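Local coordinates for cell wall surface anchor family protein (Streptococcus pneumoniae, PDB 4OQ1) that probably anchors the pneumococcal pilus to the bacterial cell wall as an ancillary pilin, built in part from CnaB-type domains, at residues Gln274-Lys279 with Gln324-Tyr329; Tyr318-Leu323 with Ser334-Thr339. The protein carries 3 engineered substitutions. One frame throughout, in Å; residues are numbered along the deposited sequence.

Interaction 1. Residues Gln274-Lys279 with Gln324-Tyr329; sequences QGAMFK and QAPTGY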
ATOM      1  N   GLN A 274     -25.198  -3.375 -42.625  1.00 19.09           N
ATOM      2  CA  GLN A 274     -24.508  -4.416 -41.908  1.00 20.19           C
ATOM      3  C   GLN A 274     -23.010  -4.232 -42.022  1.00 21.72           C
ATOM      4  O   GLN A 274     -22.485  -3.709 -43.025  1.00 18.06           O
ATOM      5  CB  GLN A 274     -24.824  -5.752 -42.560  1.00 23.76           C
ATOM      6  CG  GLN A 274     -24.367  -6.920 -41.684  1.00 26.57           C
ATOM      7  CD  GLN A 274     -24.753  -8.270 -42.274  1.00 34.30           C
ATOM      8  OE1 GLN A 274     -25.289  -8.360 -43.392  1.00 39.62           O
ATOM      9  NE2 GLN A 274     -24.520  -9.323 -41.519  1.00 38.58           N
ATOM     10  N   GLY A 275     -22.316  -4.644 -40.974  1.00 21.58           N
ATOM     11  CA  GLY A 275     -20.854  -4.702 -40.983  1.00 27.46           C
ATOM     12  C   GLY A 275     -20.093  -3.428 -40.576  1.00 26.31           C
ATOM     13  O   GLY A 275     -18.871  -3.305 -40.826  1.00 28.28           O
ATOM     14  N   ALA A 276     -20.770  -2.464 -39.961  1.00 20.77           N
ATOM     15  CA  ALA A 276     -20.039  -1.303 -39.428  1.00 21.24           C
ATOM     16  C   ALA A 276     -19.550  -1.755 -38.066  1.00 18.47           C
ATOM     17  O   ALA A 276     -20.335  -2.244 -37.251  1.00 25.97           O
ATOM     18  CB  ALA A 276     -20.870  -0.042 -39.254  1.00 20.63           C
ATOM     19  N   MET A 277     -18.258  -1.704 -37.869  1.00 17.59           N
ATOM     20  CA  MET A 277     -17.680  -2.121 -36.593  1.00 16.96           C
ATOM     21  C   MET A 277     -17.141  -0.975 -35.793  1.00 16.47           C
ATOM     22  O   MET A 277     -16.351  -0.155 -36.294  1.00 21.06           O
ATOM     23  CB  MET A 277     -16.618  -3.264 -36.774  1.00 18.61           C
ATOM     24  CG  MET A 277     -17.059  -4.437 -37.647  1.00 24.08           C
ATOM     25  SD  MET A 277     -15.708  -5.623 -37.940  1.00 32.11           S
ATOM     26  CE  MET A 277     -15.514  -6.269 -36.274  1.00 27.50           C
ATOM     27  N   PHE A 278     -17.487  -0.963 -34.513  1.00 17.13           N
ATOM     28  CA  PHE A 278     -17.004  -0.008 -33.594  1.00 18.93           C
ATOM     29  C   PHE A 278     -16.444  -0.567 -32.298  1.00 19.63           C
ATOM     30  O   PHE A 278     -16.975  -1.575 -31.715  1.00 19.93           O
ATOM     31  CB  PHE A 278     -18.075   0.984 -33.206  1.00 20.56           C
ATOM     32  CG  PHE A 278     -18.821   1.600 -34.357  1.00 20.38           C
ATOM     33  CD1 PHE A 278     -18.442   2.856 -34.854  1.00 22.82           C
ATOM     34  CD2 PHE A 278     -19.926   0.986 -34.883  1.00 19.73           C
ATOM     35  CE1 PHE A 278     -19.188   3.461 -35.878  1.00 18.72           C
ATOM     36  CE2 PHE A 278     -20.636   1.561 -35.939  1.00 18.30           C
ATOM     37  CZ  PHE A 278     -20.245   2.817 -36.419  1.00 17.53           C
ATOM     38  N   LYS A 279     -15.459   0.131 -31.766  1.00 18.83           N
ATOM     39  CA  LYS A 279     -15.018  -0.158 -30.394  1.00 17.67           C
ATOM     40  C   LYS A 279     -15.547   0.859 -29.477  1.00 18.19           C
ATOM     41  O   LYS A 279     -15.505   2.072 -29.803  1.00 17.42           O
ATOM     42  CB  LYS A 279     -13.488  -0.189 -30.376  1.00 22.29           C
ATOM     43  CG  LYS A 279     -12.867  -0.557 -29.077  1.00 25.40           C
ATOM     44  CD  LYS A 279     -11.362  -0.746 -29.245  1.00 30.27           C
ATOM     45  CE  LYS A 279     -10.960  -1.978 -30.072  1.00 34.98           C
ATOM     46  NZ  LYS A 279      -9.464  -2.130 -30.251  1.00 39.02           N
ATOM     47  N   GLN A 324     -14.260  -0.263 -38.692  1.00 19.68           N
ATOM     48  CA  GLN A 324     -14.495  -0.648 -40.075  1.00 23.73           C
ATOM     49  C   GLN A 324     -15.863  -0.081 -40.583  1.00 21.56           C
ATOM     50  O   GLN A 324     -16.921  -0.327 -39.974  1.00 21.96           O
ATOM     51  CB  GLN A 324     -14.559  -2.183 -40.157  1.00 24.62           C
ATOM     52  CG  GLN A 324     -15.106  -2.731 -41.443  1.00 28.68           C
ATOM     53  CD  GLN A 324     -15.024  -4.221 -41.529  1.00 35.04           C
ATOM     54  OE1 GLN A 324     -13.943  -4.758 -41.739  1.00 33.57           O
ATOM     55  NE2 GLN A 324     -16.180  -4.920 -41.345  1.00 32.49           N
ATOM     56  N   ALA A 325     -15.817   0.594 -41.720  1.00 20.52           N
ATOM     57  CA  ALA A 325     -17.046   1.123 -42.323  1.00 19.59           C
ATOM     58  C   ALA A 325     -17.799  -0.006 -43.091  1.00 21.90           C
ATOM     59  O   ALA A 325     -17.192  -0.984 -43.507  1.00 23.96           O
ATOM     60  CB  ALA A 325     -16.725   2.303 -43.238  1.00 18.89           C
ATOM     61  N   PRO A 326     -19.152   0.086 -43.197  1.00 21.57           N
ATOM     62  CA  PRO A 326     -19.865  -0.775 -44.147  1.00 21.70           C
ATOM     63  C   PRO A 326     -19.221  -0.703 -45.493  1.00 22.10           C
ATOM     64  O   PRO A 326     -18.743   0.374 -45.869  1.00 23.43           O
ATOM     65  CB  PRO A 326     -21.277  -0.158 -44.198  1.00 22.12           C
ATOM     66  CG  PRO A 326     -21.437   0.581 -42.907  1.00 22.05           C
ATOM     67  CD  PRO A 326     -20.043   1.109 -42.627  1.00 22.26           C
ATOM     68  N   THR A 327     -19.191  -1.823 -46.224  1.00 24.62           N
ATOM     69  CA  THR A 327     -18.687  -1.863 -47.613  1.00 28.12           C
ATOM     70  C   THR A 327     -19.233  -0.718 -48.485  1.00 27.29           C
ATOM     71  O   THR A 327     -20.411  -0.518 -48.613  1.00 25.86           O
ATOM     72  CB  THR A 327     -19.037  -3.206 -48.281  1.00 29.14           C
ATOM     73  OG1 THR A 327     -18.638  -4.273 -47.417  1.00 31.03           O
ATOM     74  CG2 THR A 327     -18.309  -3.318 -49.593  1.00 29.91           C
ATOM     75  N   GLY A 328     -18.373   0.024 -49.105  1.00 25.93           N
ATOM     76  CA  GLY A 328     -18.838   1.044 -50.023  1.00 28.18           C
ATOM     77  C   GLY A 328     -19.094   2.369 -49.343  1.00 28.16           C
ATOM     78  O   GLY A 328     -19.513   3.357 -49.986  1.00 28.02           O
ATOM     79  N   TYR A 329     -18.785   2.455 -48.047  1.00 23.90           N
ATOM     80  CA  TYR A 329     -19.077   3.698 -47.278  1.00 24.15           C
ATOM     81  C   TYR A 329     -17.776   4.353 -46.755  1.00 25.07           C
ATOM     82  O   TYR A 329     -16.802   3.715 -46.540  1.00 27.41           O
ATOM     83  CB  TYR A 329     -20.121   3.382 -46.144  1.00 22.98           C
ATOM     84  CG  TYR A 329     -21.507   3.219 -46.711  1.00 20.42           C
ATOM     85  CD1 TYR A 329     -22.371   4.284 -46.758  1.00 20.93           C
ATOM     86  CD2 TYR A 329     -21.973   1.955 -47.192  1.00 21.20           C
ATOM     87  CE1 TYR A 329     -23.592   4.147 -47.336  1.00 24.74           C
ATOM     88  CE2 TYR A 329     -23.167   1.836 -47.819  1.00 20.16           C
ATOM     89  CZ  TYR A 329     -23.993   2.870 -47.876  1.00 26.44           C
ATOM     90  OH  TYR A 329     -25.252   2.706 -48.444  1.00 28.82           O
TER
HETATM   91  O   HOH W   1     -20.652  -4.048 -45.138  1.00 30.71           O
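Gln-324 lies against Met-277 and Gly-275 along most of its side chain. Its CB lies 4.1 Å from CB of Met-277; the two residues form an antiparallel hydrogen-bonded pair in which N of Met-277 donates to O of Gln-324 (2.8 Å) and N of Gln-324 returns a bond to O of Met-277. CG stands anti to the backbone N (chi1 167°), and the chain stays extended beyond it; this carries CG and CD past O of Gly-275. CD also reaches SD of Met-277 at 3.9 Å, where the two side chains cross obliquely. At the tip, NE2 gives a nearly straight bond (178°) to O of Gly-275, 3.2 Å away; it arrives on a lone pair, and the acceptor lies in the plane of the Gln-324 amide, which fixes how that amide is turned. SD of Met-277, 3.5 Å from NE2, packs against the same group. Residues Gln-324 to Tyr-329 are the end of the Glu-x-x-Ala-Pro-x-Gly-Tyr sequence, the E-box of CnaB domains, whose glutamate is Glu-322. Here the chain leaves its strand and enters a type II turn from Pro-326 to Tyr-329. CD and CG of Pro-326 rest on the buried methyl of Ala-276, CB to CD 3.7 Å, and the proline also touches Asn-354 of strand 350-354. Farther along, water 1 donates to O of Gln-274 and accepts from N of Thr-327 (2.9 Å), tying the turn to the residues leading into strand 277-284.

Interaction 2. Residues Tyr318-Leu323 with Ser334-Thr339; sequences YYLWEL and SPVSFT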
ATOM      1  N   TYR A 318     -19.542   8.315 -23.600  1.00 18.75           N
ATOM      2  CA  TYR A 318     -18.810   7.359 -24.280  1.00 19.22           C
ATOM      3  C   TYR A 318     -18.709   7.694 -25.787  1.00 18.90           C
ATOM      4  O   TYR A 318     -19.322   8.652 -26.257  1.00 21.65           O
ATOM      5  CB  TYR A 318     -19.460   6.017 -24.142  1.00 21.55           C
ATOM      6  CG  TYR A 318     -19.592   5.522 -22.737  1.00 20.73           C
ATOM      7  CD1 TYR A 318     -18.619   4.771 -22.170  1.00 24.47           C
ATOM      8  CD2 TYR A 318     -20.666   5.861 -21.986  1.00 23.23           C
ATOM      9  CE1 TYR A 318     -18.694   4.357 -20.877  1.00 24.81           C
ATOM     10  CE2 TYR A 318     -20.810   5.403 -20.684  1.00 23.28           C
ATOM     11  CZ  TYR A 318     -19.815   4.648 -20.141  1.00 24.99           C
ATOM     12  OH  TYR A 318     -19.885   4.119 -18.916  1.00 22.61           O
ATOM     13  N   TYR A 319     -17.986   6.868 -26.507  1.00 18.97           N
ATOM     14  CA  TYR A 319     -17.662   7.049 -27.937  1.00 18.20           C
ATOM     15  C   TYR A 319     -17.618   5.719 -28.698  1.00 16.45           C
ATOM     16  O   TYR A 319     -16.974   4.747 -28.251  1.00 16.74           O
ATOM     17  CB  TYR A 319     -16.367   7.810 -28.162  1.00 19.84           C
ATOM     18  CG  TYR A 319     -16.212   9.095 -27.398  1.00 21.65           C
ATOM     19  CD1 TYR A 319     -16.540  10.296 -27.936  1.00 20.77           C
ATOM     20  CD2 TYR A 319     -15.742   9.059 -26.069  1.00 25.84           C
ATOM     21  CE1 TYR A 319     -16.438  11.441 -27.180  1.00 25.47           C
ATOM     22  CE2 TYR A 319     -15.668  10.184 -25.315  1.00 25.35           C
ATOM     23  CZ  TYR A 319     -15.970  11.359 -25.885  1.00 24.44           C
ATOM     24  OH  TYR A 319     -15.868  12.441 -25.104  1.00 25.15           O
ATOM     25  N   LEU A 320     -18.244   5.710 -29.891  1.00 13.83           N
ATOM     26  CA  LEU A 320     -18.157   4.618 -30.809  1.00 13.49           C
ATOM     27  C   LEU A 320     -16.980   4.977 -31.725  1.00 15.53           C
ATOM     28  O   LEU A 320     -17.125   5.905 -32.548  1.00 18.57           O
ATOM     29  CB  LEU A 320     -19.401   4.447 -31.694  1.00 13.36           C
ATOM     30  CG  LEU A 320     -20.715   4.110 -30.905  1.00 15.23           C
ATOM     31  CD1 LEU A 320     -21.871   3.922 -31.874  1.00 16.50           C
ATOM     32  CD2 LEU A 320     -20.532   2.826 -30.167  1.00 17.73           C
ATOM     33  N   TRP A 321     -15.867   4.306 -31.502  1.00 15.65           N
ATOM     34  CA  TRP A 321     -14.639   4.487 -32.326  1.00 16.13           C
ATOM     35  C   TRP A 321     -14.763   3.542 -33.479  1.00 16.62           C
ATOM     36  O   TRP A 321     -14.802   2.294 -33.263  1.00 17.96           O
ATOM     37  CB  TRP A 321     -13.365   4.178 -31.520  1.00 20.43           C
ATOM     38  CG  TRP A 321     -12.091   4.147 -32.341  1.00 20.96           C
ATOM     39  CD1 TRP A 321     -11.575   3.094 -32.985  1.00 25.87           C
ATOM     40  CD2 TRP A 321     -11.228   5.239 -32.597  1.00 22.13           C
ATOM     41  NE1 TRP A 321     -10.416   3.467 -33.681  1.00 25.07           N
ATOM     42  CE2 TRP A 321     -10.160   4.769 -33.378  1.00 26.08           C
ATOM     43  CE3 TRP A 321     -11.206   6.550 -32.183  1.00 25.61           C
ATOM     44  CZ2 TRP A 321      -9.133   5.618 -33.847  1.00 23.16           C
ATOM     45  CZ3 TRP A 321     -10.152   7.371 -32.615  1.00 24.52           C
ATOM     46  CH2 TRP A 321      -9.172   6.911 -33.433  1.00 25.66           C
ATOM     47  N   GLU A 322     -14.848   4.077 -34.689  1.00 18.83           N
ATOM     48  CA  GLU A 322     -15.119   3.204 -35.903  1.00 20.20           C
ATOM     49  C   GLU A 322     -13.892   2.443 -36.313  1.00 22.80           C
ATOM     50  O   GLU A 322     -12.829   3.050 -36.609  1.00 19.98           O
ATOM     51  CB  GLU A 322     -15.644   3.981 -37.114  1.00 22.55           C
ATOM     52  CG  GLU A 322     -16.069   3.027 -38.256  1.00 21.98           C
ATOM     53  CD  GLU A 322     -16.692   3.776 -39.428  1.00 23.68           C
ATOM     54  OE1 GLU A 322     -16.169   4.851 -39.778  1.00 30.45           O
ATOM     55  OE2 GLU A 322     -17.690   3.284 -39.961  1.00 25.69           O
ATOM     56  N   LEU A 323     -13.981   1.110 -36.211  1.00 18.81           N
ATOM     57  CA  LEU A 323     -12.929   0.246 -36.686  1.00 22.10           C
ATOM     58  C   LEU A 323     -13.050  -0.094 -38.184  1.00 23.94           C
ATOM     59  O   LEU A 323     -12.058  -0.186 -38.842  1.00 25.26           O
ATOM     60  CB  LEU A 323     -12.958  -1.063 -35.910  1.00 19.16           C
ATOM     61  CG  LEU A 323     -12.700  -0.928 -34.393  1.00 21.39           C
ATOM     62  CD1 LEU A 323     -13.019  -2.189 -33.601  1.00 24.52           C
ATOM     63  CD2 LEU A 323     -11.246  -0.541 -34.136  1.00 26.48           C
ATOM     64  N   SER A 334     -15.403  11.478 -37.180  1.00 21.07           N
ATOM     65  CA  SER A 334     -15.006  11.429 -35.789  1.00 23.44           C
ATOM     66  C   SER A 334     -15.830  10.330 -35.096  1.00 21.22           C
ATOM     67  O   SER A 334     -16.837   9.869 -35.649  1.00 20.00           O
ATOM     68  CB  SER A 334     -15.296  12.782 -35.120  1.00 26.16           C
ATOM     69  OG  SER A 334     -16.667  13.010 -34.980  1.00 31.98           O
ATOM     70  N   PRO A 335     -15.423   9.930 -33.903  1.00 18.70           N
ATOM     71  CA  PRO A 335     -16.210   8.864 -33.242  1.00 19.10           C
ATOM     72  C   PRO A 335     -17.577   9.427 -32.930  1.00 19.33           C
ATOM     73  O   PRO A 335     -17.743  10.631 -32.731  1.00 19.63           O
ATOM     74  CB  PRO A 335     -15.453   8.633 -31.965  1.00 18.34           C
ATOM     75  CG  PRO A 335     -14.063   8.877 -32.385  1.00 21.14           C
ATOM     76  CD  PRO A 335     -14.211  10.198 -33.146  1.00 19.10           C
ATOM     77  N   VAL A 336     -18.526   8.539 -32.723  1.00 19.26           N
ATOM     78  CA  VAL A 336     -19.866   8.970 -32.340  1.00 22.01           C
ATOM     79  C   VAL A 336     -19.959   9.113 -30.781  1.00 22.45           C
ATOM     80  O   VAL A 336     -19.840   8.137 -30.060  1.00 16.18           O
ATOM     81  CB  VAL A 336     -20.881   7.919 -32.711  1.00 21.15           C
ATOM     82  CG1 VAL A 336     -22.246   8.366 -32.311  1.00 22.82           C
ATOM     83  CG2 VAL A 336     -20.839   7.657 -34.197  1.00 26.88           C
ATOM     84  N   SER A 337     -20.211  10.318 -30.292  1.00 19.18           N
ATOM     85  CA  SER A 337     -20.386  10.502 -28.883  1.00 18.95           C
ATOM     86  C   SER A 337     -21.812  10.149 -28.437  1.00 20.00           C
ATOM     87  O   SER A 337     -22.794  10.425 -29.133  1.00 19.96           O
ATOM     88  CB  SER A 337     -20.118  11.984 -28.552  1.00 25.44           C
ATOM     89  OG  SER A 337     -20.143  12.107 -27.108  1.00 32.55           O
ATOM     90  N   PHE A 338     -21.915   9.542 -27.289  1.00 19.07           N
ATOM     91  CA  PHE A 338     -23.219   9.277 -26.674  1.00 21.19           C
ATOM     92  C   PHE A 338     -23.062   9.319 -25.190  1.00 22.07           C
ATOM     93  O   PHE A 338     -21.996   8.988 -24.667  1.00 20.31           O
ATOM     94  CB  PHE A 338     -23.862   7.957 -27.133  1.00 21.78           C
ATOM     95  CG  PHE A 338     -23.105   6.715 -26.807  1.00 19.99           C
ATOM     96  CD1 PHE A 338     -23.580   5.848 -25.865  1.00 20.58           C
ATOM     97  CD2 PHE A 338     -21.968   6.373 -27.466  1.00 17.85           C
ATOM     98  CE1 PHE A 338     -22.879   4.735 -25.541  1.00 21.96           C
ATOM     99  CE2 PHE A 338     -21.272   5.262 -27.177  1.00 19.66           C
ATOM    100  CZ  PHE A 338     -21.749   4.380 -26.233  1.00 21.25           C
ATOM    101  N   THR A 339     -24.173   9.631 -24.504  1.00 22.61           N
ATOM    102  CA  THR A 339     -24.195   9.912 -23.049  1.00 23.44           C
ATOM    103  C   THR A 339     -25.220   9.004 -22.507  1.00 26.52           C
ATOM    104  O   THR A 339     -26.298   8.893 -23.065  1.00 30.63           O
ATOM    105  CB  THR A 339     -24.547  11.387 -22.777  1.00 28.69           C
ATOM    106  OG1 THR A 339     -23.410  12.140 -23.155  1.00 28.27           O
ATOM    107  CG2 THR A 339     -24.734  11.639 -21.247  1.00 31.01           C
TER
HETATM  108  O   HOH W   2     -18.169  13.870 -25.683  1.00 43.67           O
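Tyr-318 sets its CB over one face of the Phe-338 ring, 3.8 Å from the ring centroid and near its rim, in a CH-pi contact. Phe-338 CG sits between backbone N and carbonyl carbon (chi1 62°), which swings the ring back across the neighbouring strand; the two ring planes differ by 29°, but the centroids are 5.8 Å apart, too offset for a real stack. Leu-320 meets the same phenylalanine at about a right angle, CD2 to CE2 3.9 Å, and its CB lies against CB of Val-336. On the opposite face of the sheet Tyr-319 runs beside Ser-337, and water 2 joins OH of Tyr-319 (2.8 Å) to OG of Ser-337. Near the end of the pairing, Trp-321 and Pro-335 run alongside each other in one direction, CE3 to CG 3.7 Å. Four backbone bonds knit these antiparallel strands of the CnaB domain; N of Tyr-318 reaches O of Phe-338 at 2.8 Å, almost straight. Phe-262 meets Phe-338 edge-to-face and Phe-308 touches Leu-320. The Tyr-318, Leu-320 and Phe-338 side is thus mostly apolar and buried, its tyrosine hydroxyl bonded to O of Glu-314, whereas the Tyr-319 and Ser-337 side mixes apolar contact with water-bridged hydroxyls.

In the fold
Strand 316-322 and the loop after it serve both contacts: interaction 2 pairs the strand with 336-340 along one edge, while interaction 1 joins the chain just beyond it to the start of 277-284, the strand's neighbour on the other side. The two touch directly, since N of Lys-279 probably bonds to O of Trp-321 and Phe-278 packs on Glu-322. Both are partly buried. Interaction 2 sends Tyr-318, Leu-320 and Phe-338 into the core through regular strand pairing; interaction 1 lies where the chain leaves strand 316-322 for the loop that follows, and a single antiparallel bridge gives way to a glutamine amide, a proline and a bridging water, with Ala-276 and Pro-326 as its buried part.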